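PDB 2QEE: BH0493 protein, which is probably a zinc-binding hydrolase of the amidohydrolase superfamily, though its substrate and reaction are not established. Local coordinates for residues 147-152 with 185-190; 172-177 with 222-227; 252-257 with 295-300; 258-263 with 322-327. All blocks are in the same frame, centred on the assembly; numbering follows the deposited sequence. Where two conformers were deposited one is given.

Interaction 1 (147-152 with 185-190); sequences DPFDDN and HRLRDW
Arg186 offers the edge of its guanidinium to segment 147-152, with Asp151 OD1 in its plane and Phe149 O somewhat tilted from it, while one face is covered by its own neighbour, Trp190 CZ2, 3.5 Å above that plane. The indole of Trp190 has Arg186 O over one face and takes Phe149 CD1 at its edge, 3.8 Å from Trp190 CZ3. The Phe149 ring has Arg186 NH1 at its own edge and meets the indole obliquely, planes 46° apart. Phe149 CE1 also reaches Leu187 CD2 at 4.2 Å. One acceptor, Phe149 O, lies within a type I turn from Asp147 to Asp150, reinforced by an Asx turn in which Phe149 N donates to Asp147 OD1 (2.9 Å). This turn leads from strand 139-143 into helix 151-158, with Asp150 as N-cap. Arg186 NH1 meets Phe149 O in the carbonyl plane, on a lone pair, at 2.7 Å and with a 151° angle at the hydrogen. Arg186 NH2 forms a short salt bridge to the syn lone pair of Asp151 OD1 (2.5 Å). Carboxylate and guanidinium planes stand 70° apart, and OD2 is too distant to make the grip two-pronged. A bend at chi3 brings NH1 and NH2 of the arginine to these two oxygens. Arg154 shares Asp151 OD1, and Phe209 of helix 200-217 packs against Phe149.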
# COMPACT_ATOMS: atom_id res chain seq x y z
N ASP C 147 8.68 1.98 33.10
CA ASP C 147 9.35 3.26 32.90
C ASP C 147 9.90 3.78 34.23
O ASP C 147 9.13 4.27 35.06
CB ASP C 147 8.37 4.28 32.35
CG ASP C 147 9.05 5.58 31.97
OD1 ASP C 147 10.24 5.76 32.30
OD2 ASP C 147 8.42 6.40 31.30
N PRO C 148 11.21 3.65 34.42
CA PRO C 148 11.82 4.03 35.70
C PRO C 148 11.78 5.54 35.91
O PRO C 148 12.10 6.02 37.01
CB PRO C 148 13.23 3.54 35.58
CG PRO C 148 13.50 3.41 34.17
CD PRO C 148 12.20 3.12 33.49
N PHE C 149 11.41 6.29 34.87
CA PHE C 149 11.31 7.73 34.98
C PHE C 149 9.94 8.12 35.47
O PHE C 149 9.72 9.26 35.90
CB PHE C 149 11.65 8.40 33.66
CG PHE C 149 13.05 8.14 33.23
CD1 PHE C 149 14.07 8.97 33.65
CD2 PHE C 149 13.35 7.06 32.43
CE1 PHE C 149 15.37 8.72 33.27
CE2 PHE C 149 14.67 6.79 32.05
CZ PHE C 149 15.67 7.63 32.49
N ASP C 150 9.00 7.19 35.45
CA ASP C 150 7.70 7.50 36.01
C ASP C 150 7.67 7.28 37.54
O ASP C 150 7.77 6.14 38.04
CB ASP C 150 6.54 6.75 35.34
CG ASP C 150 5.18 7.24 35.83
OD1 ASP C 150 4.58 8.14 35.20
OD2 ASP C 150 4.70 6.79 36.89
N ASP C 151 7.48 8.38 38.28
CA ASP C 151 7.46 8.34 39.76
C ASP C 151 6.50 7.31 40.36
O ASP C 151 6.86 6.59 41.29
CB ASP C 151 7.14 9.74 40.33
CG ASP C 151 8.19 10.78 39.99
OD1 ASP C 151 9.32 10.44 39.54
OD2 ASP C 151 7.88 11.98 40.16
N ASN C 152 5.29 7.25 39.83
CA ASN C 152 4.31 6.30 40.30
C ASN C 152 4.57 4.82 39.94
O ASN C 152 3.96 3.92 40.52
CB ASN C 152 2.92 6.71 39.86
CG ASN C 152 1.86 5.75 40.36
OD1 ASN C 152 1.33 4.96 39.58
ND2 ASN C 152 1.58 5.76 41.67
N HIS C 185 19.55 15.48 34.36
CA HIS C 185 19.46 16.09 35.69
C HIS C 185 18.80 15.19 36.73
O HIS C 185 19.21 15.19 37.91
CB HIS C 185 18.80 17.46 35.59
CG HIS C 185 19.49 18.37 34.63
ND1 HIS C 185 20.78 18.81 34.82
CD2 HIS C 185 19.10 18.86 33.42
CE1 HIS C 185 21.15 19.56 33.79
NE2 HIS C 185 20.15 19.61 32.94
N ARG C 186 17.81 14.39 36.30
CA ARG C 186 17.22 13.35 37.16
C ARG C 186 18.25 12.25 37.49
O ARG C 186 18.38 11.86 38.65
CB ARG C 186 15.96 12.74 36.54
CG ARG C 186 14.90 13.75 36.20
CD ARG C 186 13.58 13.08 35.92
NE ARG C 186 12.89 12.72 37.16
CZ ARG C 186 11.82 11.93 37.23
NH1 ARG C 186 11.32 11.42 36.11
NH2 ARG C 186 11.25 11.66 38.41
N LEU C 187 19.00 11.79 36.50
CA LEU C 187 20.08 10.84 36.75
C LEU C 187 21.02 11.32 37.87
O LEU C 187 21.36 10.54 38.77
CB LEU C 187 20.94 10.60 35.51
CG LEU C 187 20.30 9.99 34.26
CD1 LEU C 187 21.40 9.48 33.38
CD2 LEU C 187 19.35 8.88 34.60
N ARG C 188 21.47 12.57 37.75
CA ARG C 188 22.23 13.24 38.83
C ARG C 188 21.54 13.18 40.20
O ARG C 188 22.16 12.76 41.19
CB ARG C 188 22.52 14.70 38.47
CG ARG C 188 23.39 14.85 37.29
CD ARG C 188 23.63 16.32 36.94
NE ARG C 188 24.72 16.42 35.97
CZ ARG C 188 24.83 17.40 35.07
NH1 ARG C 188 23.91 18.35 35.00
NH2 ARG C 188 25.86 17.40 34.23
N ASP C 189 20.28 13.57 40.27
CA ASP C 189 19.50 13.41 41.49
C ASP C 189 19.56 11.99 42.07
O ASP C 189 19.35 11.80 43.27
CB ASP C 189 18.04 13.73 41.23
CG ASP C 189 17.78 15.21 41.01
OD1 ASP C 189 18.73 16.02 40.87
OD2 ASP C 189 16.58 15.56 40.97
N TRP C 190 19.82 10.99 41.21
CA TRP C 190 19.73 9.58 41.60
C TRP C 190 21.12 8.97 41.82
O TRP C 190 21.24 7.76 42.02
CB TRP C 190 18.92 8.78 40.53
CG TRP C 190 17.42 9.15 40.45
CD1 TRP C 190 16.62 9.59 41.48
CD2 TRP C 190 16.56 9.07 39.29
NE1 TRP C 190 15.34 9.80 41.03
CE2 TRP C 190 15.27 9.50 39.69
CE3 TRP C 190 16.76 8.70 37.95
CZ2 TRP C 190 14.18 9.56 38.81
CZ3 TRP C 190 15.67 8.75 37.07
CH2 TRP C 190 14.40 9.20 37.50

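Interaction 2 (172-177 with 222-227); sequences RLDPLL and MAVSLP
Met222 opens strand 222-226 with an apolar touch, its CB lying 4.0 Å from Leu173 CD1, and its SD is also near that methyl. Ala223 supplies the backbone link: it forms a parallel bridge with Arg172, and its O accepts from Leu173 N at 2.8 Å, with the donor almost in line with the carbonyl bond (C=O...N 173°). At Val224 two neighbours meet. Leu177 CD2 rests 3.8 Å from Val224 CB, and Asp174 OD1 comes within 3.2 Å of Val224 CA, bringing the carboxylate close along the strand backbone. Ser225 then takes hold of that carboxylate. Its OG, placed between backbone N and carbonyl carbon (chi1 67°), is on the same side as its own N-H, and both can therefore converge on Asp174. In the conformer described, Ser225 OG donates to Asp174 OD2 at 2.5 Å, nearly along the C-O axis; Ser225 N donates to Asp174 OD2 at 3.3 Å, and more weakly to OD1. Arg172 NH2 adds charge attraction to OD2 from out of the guanidinium plane, while its NH1 forms a salt bridge with Asp147. In this conformer these bonds would restrain the rotation of Asp174 at the first turn of helix 174-178. Arg172 and Ser225 lie close to the zinc site, the arginine side chain about 5 Å from that of His30. Strand 257-264 adjoins strand 222-226, while helices 200-217 and 237-253 cover Leu173.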
# COMPACT_ATOMS: atom_id res chain seq x y z
N ARG C 172 11.55 0.54 29.54
CA ARG C 172 11.21 1.62 28.60
C ARG C 172 12.20 2.76 28.80
O ARG C 172 12.35 3.27 29.92
CB ARG C 172 9.76 2.08 28.83
CG ARG C 172 9.33 3.25 27.94
CD ARG C 172 8.07 3.93 28.42
NE ARG C 172 7.58 4.86 27.39
CZ ARG C 172 7.88 6.15 27.38
NH1 ARG C 172 8.64 6.63 28.34
NH2 ARG C 172 7.42 6.95 26.41
N LEU C 173 12.84 3.18 27.71
CA LEU C 173 13.94 4.17 27.83
C LEU C 173 13.74 5.51 27.10
O LEU C 173 14.71 6.27 27.02
CB LEU C 173 15.25 3.53 27.41
CG LEU C 173 15.77 2.37 28.30
CD1 LEU C 173 16.98 1.74 27.68
CD2 LEU C 173 16.01 2.88 29.74
N ASP C 174 12.52 5.84 26.67
CA ASP C 174 12.26 7.07 25.89
C ASP C 174 12.89 8.34 26.56
O ASP C 174 13.60 9.08 25.90
CB ASP C 174 10.76 7.25 25.64
CG ASP C 174 10.21 6.14 24.74
OD1 ASP C 174 10.68 5.02 24.86
OD2 ASP C 174 9.35 6.39 23.90
N PRO C 175 12.64 8.54 27.87
CA PRO C 175 13.11 9.80 28.49
C PRO C 175 14.61 9.91 28.45
O PRO C 175 15.15 11.03 28.24
CB PRO C 175 12.60 9.69 29.93
CG PRO C 175 11.32 8.81 29.80
CD PRO C 175 11.85 7.74 28.83
N LEU C 176 15.30 8.79 28.64
CA LEU C 176 16.74 8.75 28.51
C LEU C 176 17.28 8.97 27.11
O LEU C 176 18.19 9.76 26.90
CB LEU C 176 17.32 7.47 29.11
CG LEU C 176 18.82 7.26 28.95
CD1 LEU C 176 19.52 8.21 29.98
CD2 LEU C 176 19.24 5.80 29.25
N LEU C 177 16.75 8.24 26.14
CA LEU C 177 17.29 8.38 24.79
C LEU C 177 16.82 9.64 24.07
O LEU C 177 17.60 10.20 23.32
CB LEU C 177 16.92 7.14 23.93
CG LEU C 177 17.79 5.90 24.11
CD1 LEU C 177 18.05 5.62 25.53
CD2 LEU C 177 17.09 4.68 23.50
N MET C 222 14.88 -4.05 26.32
CA MET C 222 14.85 -2.59 26.51
C MET C 222 14.19 -1.96 25.28
O MET C 222 14.45 -2.41 24.15
CB MET C 222 16.29 -2.07 26.58
CG MET C 222 17.00 -2.56 27.89
SD MET C 222 18.71 -1.91 28.03
CE MET C 222 19.64 -3.04 26.98
N ALA C 223 13.37 -0.94 25.47
CA ALA C 223 12.57 -0.44 24.34
C ALA C 223 12.63 1.07 24.24
O ALA C 223 12.77 1.78 25.27
CB ALA C 223 11.15 -0.84 24.54
N VAL C 224 12.35 1.56 23.03
CA VAL C 224 12.20 3.02 22.80
C VAL C 224 11.27 3.21 21.62
O VAL C 224 11.19 2.30 20.77
CB VAL C 224 13.56 3.67 22.57
CG1 VAL C 224 14.24 3.18 21.24
CG2 VAL C 224 13.42 5.21 22.57
N SER C 225 10.51 4.31 21.64
CA SER C 225 9.74 4.74 20.48
C SER C 225 10.45 5.92 19.85
O SER C 225 11.03 6.80 20.56
CB SER C 225 8.30 5.09 20.82
OG SER C 225 8.20 6.25 21.64
N LEU C 226 10.41 5.96 18.52
CA LEU C 226 11.31 6.81 17.75
C LEU C 226 10.56 7.47 16.60
O LEU C 226 9.56 6.93 16.10
CB LEU C 226 12.44 5.97 17.20
CG LEU C 226 13.32 5.24 18.20
CD1 LEU C 226 14.12 4.27 17.37
CD2 LEU C 226 14.26 6.31 18.85
N PRO C 227 10.97 8.69 16.23
CA PRO C 227 10.27 9.52 15.24
C PRO C 227 10.54 9.05 13.83
O PRO C 227 11.48 8.30 13.60
CB PRO C 227 10.92 10.93 15.45
CG PRO C 227 12.29 10.64 15.92
CD PRO C 227 12.11 9.42 16.86

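Interaction 3 (252-257 with 295-300); sequences KHNIPF and NNKFLV
A parallel strand pairing begins here, in a sheet consistent with the (beta/alpha)8 barrel of amidohydrolases, where Phe257 bridges Phe298 just as the chain leaves helix 237-253 for strand 257-264. Phe257 N donates to Lys297 O at 2.9 Å with a 163° angle at the hydrogen, and Phe257 O accepts from Leu299 N, also at 2.9 Å, with the donor 40° above the carbonyl plane. Two CA-H...O contacts supplement these bonds: Pro256 CA approaches Lys297 O (3.1 Å), and Phe298 CA approaches Phe257 O. The aromatic side chains cross obliquely, Phe298 CE1 reaching the edge of the Phe257 ring near its plane, 4.1 Å from Phe257 CD2. Pro256 lies alongside Lys297, and its CB also touches Leu299 CD1. Before the pairing starts, the helix ends in a Schellman motif at Asn254, whose positive phi turns the chain; between Asn254 and the start of the pairing, waters span the gap. One water joins Asn254 ND2 to Asn295 O. Another links Ile255 O with Lys297 N, 2.8 Å from each, and a third connects Asn296 ND2 with Lys297 O. Lys297, bent at chi3 (-76°), passes its CE 3.5 Å from Asn254 ND2, but its NZ bonds instead to Phe413 O. Direct amide bonds thus give way to water-mediated ones toward the exposed helix end, consistent with waters meeting backbone and amide groups too far apart to bond directly.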
# COMPACT_ATOMS: atom_id res chain seq x y z
N LYS C 252 26.18 -7.45 26.31
CA LYS C 252 26.71 -8.10 27.51
C LYS C 252 25.65 -8.94 28.22
O LYS C 252 25.92 -10.08 28.64
CB LYS C 252 27.27 -7.04 28.43
CG LYS C 252 27.78 -7.60 29.74
CD LYS C 252 28.59 -6.56 30.44
CE LYS C 252 29.30 -7.19 31.62
NZ LYS C 252 30.21 -6.19 32.23
N HIS C 253 24.46 -8.38 28.42
CA HIS C 253 23.34 -9.04 29.05
C HIS C 253 22.44 -9.93 28.13
O HIS C 253 21.48 -10.54 28.59
CB HIS C 253 22.47 -8.00 29.72
CG HIS C 253 23.07 -7.43 30.96
ND1 HIS C 253 24.01 -6.41 30.95
CD2 HIS C 253 22.91 -7.76 32.26
CE1 HIS C 253 24.36 -6.12 32.19
NE2 HIS C 253 23.72 -6.94 33.00
N ASN C 254 22.79 -10.00 26.85
CA ASN C 254 22.04 -10.71 25.83
C ASN C 254 20.56 -10.31 25.88
O ASN C 254 19.70 -11.19 25.87
CB ASN C 254 22.17 -12.23 25.96
CG ASN C 254 21.78 -12.98 24.68
OD1 ASN C 254 21.33 -14.13 24.76
ND2 ASN C 254 21.93 -12.33 23.51
N ILE C 255 20.30 -9.00 25.91
CA ILE C 255 18.95 -8.44 26.00
C ILE C 255 18.68 -7.73 24.64
O ILE C 255 19.50 -6.91 24.22
CB ILE C 255 18.90 -7.38 27.15
CG1 ILE C 255 19.13 -8.05 28.52
CG2 ILE C 255 17.55 -6.66 27.23
CD1 ILE C 255 18.27 -9.32 28.72
N PRO C 256 17.57 -8.08 23.94
CA PRO C 256 17.26 -7.35 22.68
C PRO C 256 16.92 -5.88 22.94
O PRO C 256 16.46 -5.52 24.08
CB PRO C 256 16.01 -8.07 22.12
CG PRO C 256 15.97 -9.44 22.80
CD PRO C 256 16.62 -9.20 24.19
N PHE C 257 17.08 -5.07 21.88
CA PHE C 257 16.66 -3.68 21.87
C PHE C 257 15.40 -3.56 20.98
O PHE C 257 15.48 -3.90 19.78
CB PHE C 257 17.78 -2.90 21.24
CG PHE C 257 17.56 -1.40 21.22
CD1 PHE C 257 16.73 -0.78 22.13
CD2 PHE C 257 18.23 -0.64 20.27
CE1 PHE C 257 16.58 0.63 22.07
CE2 PHE C 257 18.07 0.76 20.22
CZ PHE C 257 17.22 1.36 21.12
N ASN C 295 26.03 -9.05 16.93
CA ASN C 295 25.90 -9.69 18.23
C ASN C 295 24.83 -9.10 19.11
O ASN C 295 24.70 -9.46 20.28
CB ASN C 295 27.22 -9.68 19.00
CG ASN C 295 28.36 -10.28 18.22
OD1 ASN C 295 29.46 -9.72 18.17
ND2 ASN C 295 28.12 -11.39 17.59
N ASN C 296 24.05 -8.14 18.55
CA ASN C 296 22.93 -7.59 19.25
C ASN C 296 21.68 -8.07 18.54
O ASN C 296 21.71 -8.30 17.31
CB ASN C 296 22.93 -6.05 19.20
CG ASN C 296 23.90 -5.44 20.20
OD1 ASN C 296 25.08 -5.22 19.86
ND2 ASN C 296 23.41 -5.13 21.40
N LYS C 297 20.62 -8.21 19.32
CA LYS C 297 19.26 -8.59 18.78
C LYS C 297 18.31 -7.39 18.82
O LYS C 297 18.29 -6.64 19.80
CB LYS C 297 18.68 -9.73 19.64
CG LYS C 297 19.49 -11.03 19.35
CD LYS C 297 18.88 -12.23 19.97
CE LYS C 297 19.13 -12.27 21.44
NZ LYS C 297 18.88 -13.67 21.97
N PHE C 298 17.48 -7.23 17.76
CA PHE C 298 16.63 -6.08 17.67
C PHE C 298 15.20 -6.54 17.36
O PHE C 298 14.99 -7.37 16.44
CB PHE C 298 17.10 -5.20 16.51
CG PHE C 298 18.51 -4.70 16.67
CD1 PHE C 298 18.72 -3.44 17.26
CD2 PHE C 298 19.61 -5.48 16.28
CE1 PHE C 298 20.02 -2.97 17.44
CE2 PHE C 298 20.94 -4.97 16.46
CZ PHE C 298 21.09 -3.72 17.04
N LEU C 299 14.26 -6.03 18.15
CA LEU C 299 12.83 -6.26 17.88
C LEU C 299 12.35 -4.97 17.25
O LEU C 299 12.61 -3.90 17.80
CB LEU C 299 12.10 -6.51 19.19
CG LEU C 299 12.28 -7.91 19.79
CD1 LEU C 299 12.02 -7.80 21.34
CD2 LEU C 299 11.28 -8.90 19.16
N VAL C 300 11.65 -5.02 16.11
CA VAL C 300 11.19 -3.76 15.48
C VAL C 300 9.75 -3.87 15.06
O VAL C 300 9.35 -4.92 14.53
CB VAL C 300 12.06 -3.44 14.24
CG1 VAL C 300 11.59 -2.12 13.47
CG2 VAL C 300 13.54 -3.26 14.63
O HOH W 1 22.79 -9.99 22.31
O HOH W 2 21.07 -7.89 22.11
O HOH W 3 20.40 -5.42 21.41

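Interaction 4 (258-263 with 322-327); sequences AMMIGV and MIFGCW
Met260 wraps over one face of the Trp327 indole with an eclipsed-looking end: chi3 is -25°, away from the usual staggered values, which suggests some torsional strain. Met260 CE lies above the indole plane just beyond the rim, 3.7 Å from Trp327 CZ2. Nearer the backbone, Met260 CB makes a CH-pi contact, 3.8 Å from the centroid of the Trp327 six-membered ring and 20° off its normal. Met260 SD stands 4.9 Å from the centroid of the Trp327 five-membered ring, also above the face, so a Met-aromatic contact joins the CH-pi one, though at a longer distance. The thioether chain and the indole cross at about a right angle. Phe324 closes in from another direction, its CZ 4.1 Å from Met260 CG, which lies near the plane of the phenyl ring at its edge. Both aromatic groups belong to the chain emerging from strand 321-323. In the sheet, strand 298-302 separates that strand from 257-264, and the contact therefore passes over an intervening strand, with Thr301 touching both Met260 and Trp327. This is the metal-bearing region of the fold: the side chain of Met260 comes within about 4 Å of the zinc ion, and that of Trp327 within about 3 Å of the side chain of its ligand Asp357. The indole rim also abuts backbone, Trp327 CZ3 being 3.5 Å from Met260 C. Trp327 is directed there by its chi1 of -175°, which sets CG opposite the backbone N. Beyond a bend at Gly262, Val263 CB reaches Trp327 CH2 at 4.2 Å.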
# COMPACT_ATOMS: atom_id res chain seq x y z
N ALA C 258 14.31 -3.12 21.55
CA ALA C 258 13.06 -3.00 20.80
C ALA C 258 12.94 -1.56 20.34
O ALA C 258 12.93 -0.63 21.17
CB ALA C 258 11.87 -3.37 21.65
N MET C 259 12.72 -1.38 19.05
CA MET C 259 12.57 -0.05 18.49
C MET C 259 11.19 0.04 17.84
O MET C 259 10.89 -0.76 16.97
CB MET C 259 13.63 0.22 17.45
CG MET C 259 15.07 0.08 17.96
SD MET C 259 16.33 0.55 16.78
CE MET C 259 16.31 -0.84 15.70
N MET C 260 10.39 0.98 18.29
CA MET C 260 9.06 1.21 17.73
C MET C 260 9.13 2.54 16.98
O MET C 260 9.18 3.58 17.62
CB MET C 260 8.06 1.23 18.89
CG MET C 260 8.19 -0.10 19.69
SD MET C 260 6.93 -0.31 20.94
CE MET C 260 6.39 1.31 21.38
N ILE C 261 9.17 2.47 15.64
CA ILE C 261 9.63 3.61 14.88
C ILE C 261 8.46 4.22 14.09
O ILE C 261 7.70 3.50 13.44
CB ILE C 261 10.72 3.17 13.90
CG1 ILE C 261 11.99 2.69 14.66
CG2 ILE C 261 11.08 4.35 12.95
CD1 ILE C 261 12.95 1.81 13.79
N GLY C 262 8.33 5.55 14.11
CA GLY C 262 7.41 6.22 13.15
C GLY C 262 6.40 7.16 13.80
O GLY C 262 5.60 7.78 13.08
N VAL C 263 6.48 7.33 15.12
CA VAL C 263 5.50 8.16 15.83
C VAL C 263 5.99 9.61 15.84
O VAL C 263 7.15 9.87 16.19
CB VAL C 263 5.21 7.65 17.28
CG1 VAL C 263 6.48 7.62 18.16
CG2 VAL C 263 4.13 8.50 17.91
N MET C 322 13.91 -9.33 14.61
CA MET C 322 12.63 -10.03 14.78
C MET C 322 11.62 -8.91 14.64
O MET C 322 11.63 -7.96 15.40
CB MET C 322 12.48 -10.71 16.15
CG MET C 322 11.12 -11.33 16.43
SD MET C 322 10.71 -12.53 15.11
CE MET C 322 11.85 -13.83 15.52
N ILE C 323 10.75 -9.01 13.64
CA ILE C 323 9.66 -7.99 13.54
C ILE C 323 8.43 -8.46 14.28
O ILE C 323 8.13 -9.69 14.35
CB ILE C 323 9.35 -7.64 12.04
CG1 ILE C 323 8.69 -8.80 11.34
CG2 ILE C 323 10.65 -7.16 11.35
CD1 ILE C 323 8.54 -8.47 9.80
N PHE C 324 7.67 -7.53 14.85
CA PHE C 324 6.54 -7.90 15.68
C PHE C 324 5.37 -6.96 15.47
O PHE C 324 5.60 -5.71 15.33
CB PHE C 324 6.90 -7.98 17.17
CG PHE C 324 7.17 -6.63 17.82
CD1 PHE C 324 6.15 -5.95 18.53
CD2 PHE C 324 8.44 -6.07 17.74
CE1 PHE C 324 6.42 -4.71 19.16
CE2 PHE C 324 8.73 -4.82 18.38
CZ PHE C 324 7.67 -4.16 19.09
N GLY C 325 4.18 -7.54 15.37
CA GLY C 325 2.92 -6.86 15.64
C GLY C 325 2.51 -5.84 14.57
O GLY C 325 3.23 -5.51 13.63
N CYS C 326 1.29 -5.37 14.77
CA CYS C 326 0.73 -4.36 13.93
C CYS C 326 0.37 -3.25 14.86
O CYS C 326 -0.66 -3.28 15.49
CB CYS C 326 -0.53 -4.94 13.27
SG CYS C 326 -0.22 -6.44 12.29
N TRP C 327 1.25 -2.26 14.91
CA TRP C 327 1.23 -1.27 15.96
C TRP C 327 0.25 -0.14 15.65
O TRP C 327 0.38 0.51 14.59
CB TRP C 327 2.68 -0.71 16.02
CG TRP C 327 2.98 0.27 17.10
CD1 TRP C 327 2.42 0.32 18.35
CD2 TRP C 327 3.95 1.34 17.05
NE1 TRP C 327 2.95 1.38 19.06
CE2 TRP C 327 3.89 2.01 18.29
CE3 TRP C 327 4.86 1.77 16.08
CZ2 TRP C 327 4.72 3.12 18.59
CZ3 TRP C 327 5.68 2.87 16.39
CH2 TRP C 327 5.59 3.53 17.62

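Interactions 2, 3 and 4 are buried and share one sheet: strand 222-226 pairs with 257-264, which pairs with 298-302, which pairs with 321-323. Interaction 1 lies farther out, 23 Å from the chain centre and partly buried. It still touches interaction 2, through the Asp147 side chain and through packing of Phe149 on Pro175 and Leu176. Chemistry changes with position: ion pairing and oblique aromatics on the periphery, a carboxylate gripped by serine near the metal site in interaction 2, backbone pairing with water at the sheet's start in interaction 3, and purely apolar and sulfur-aromatic packing beside the zinc in interaction 4.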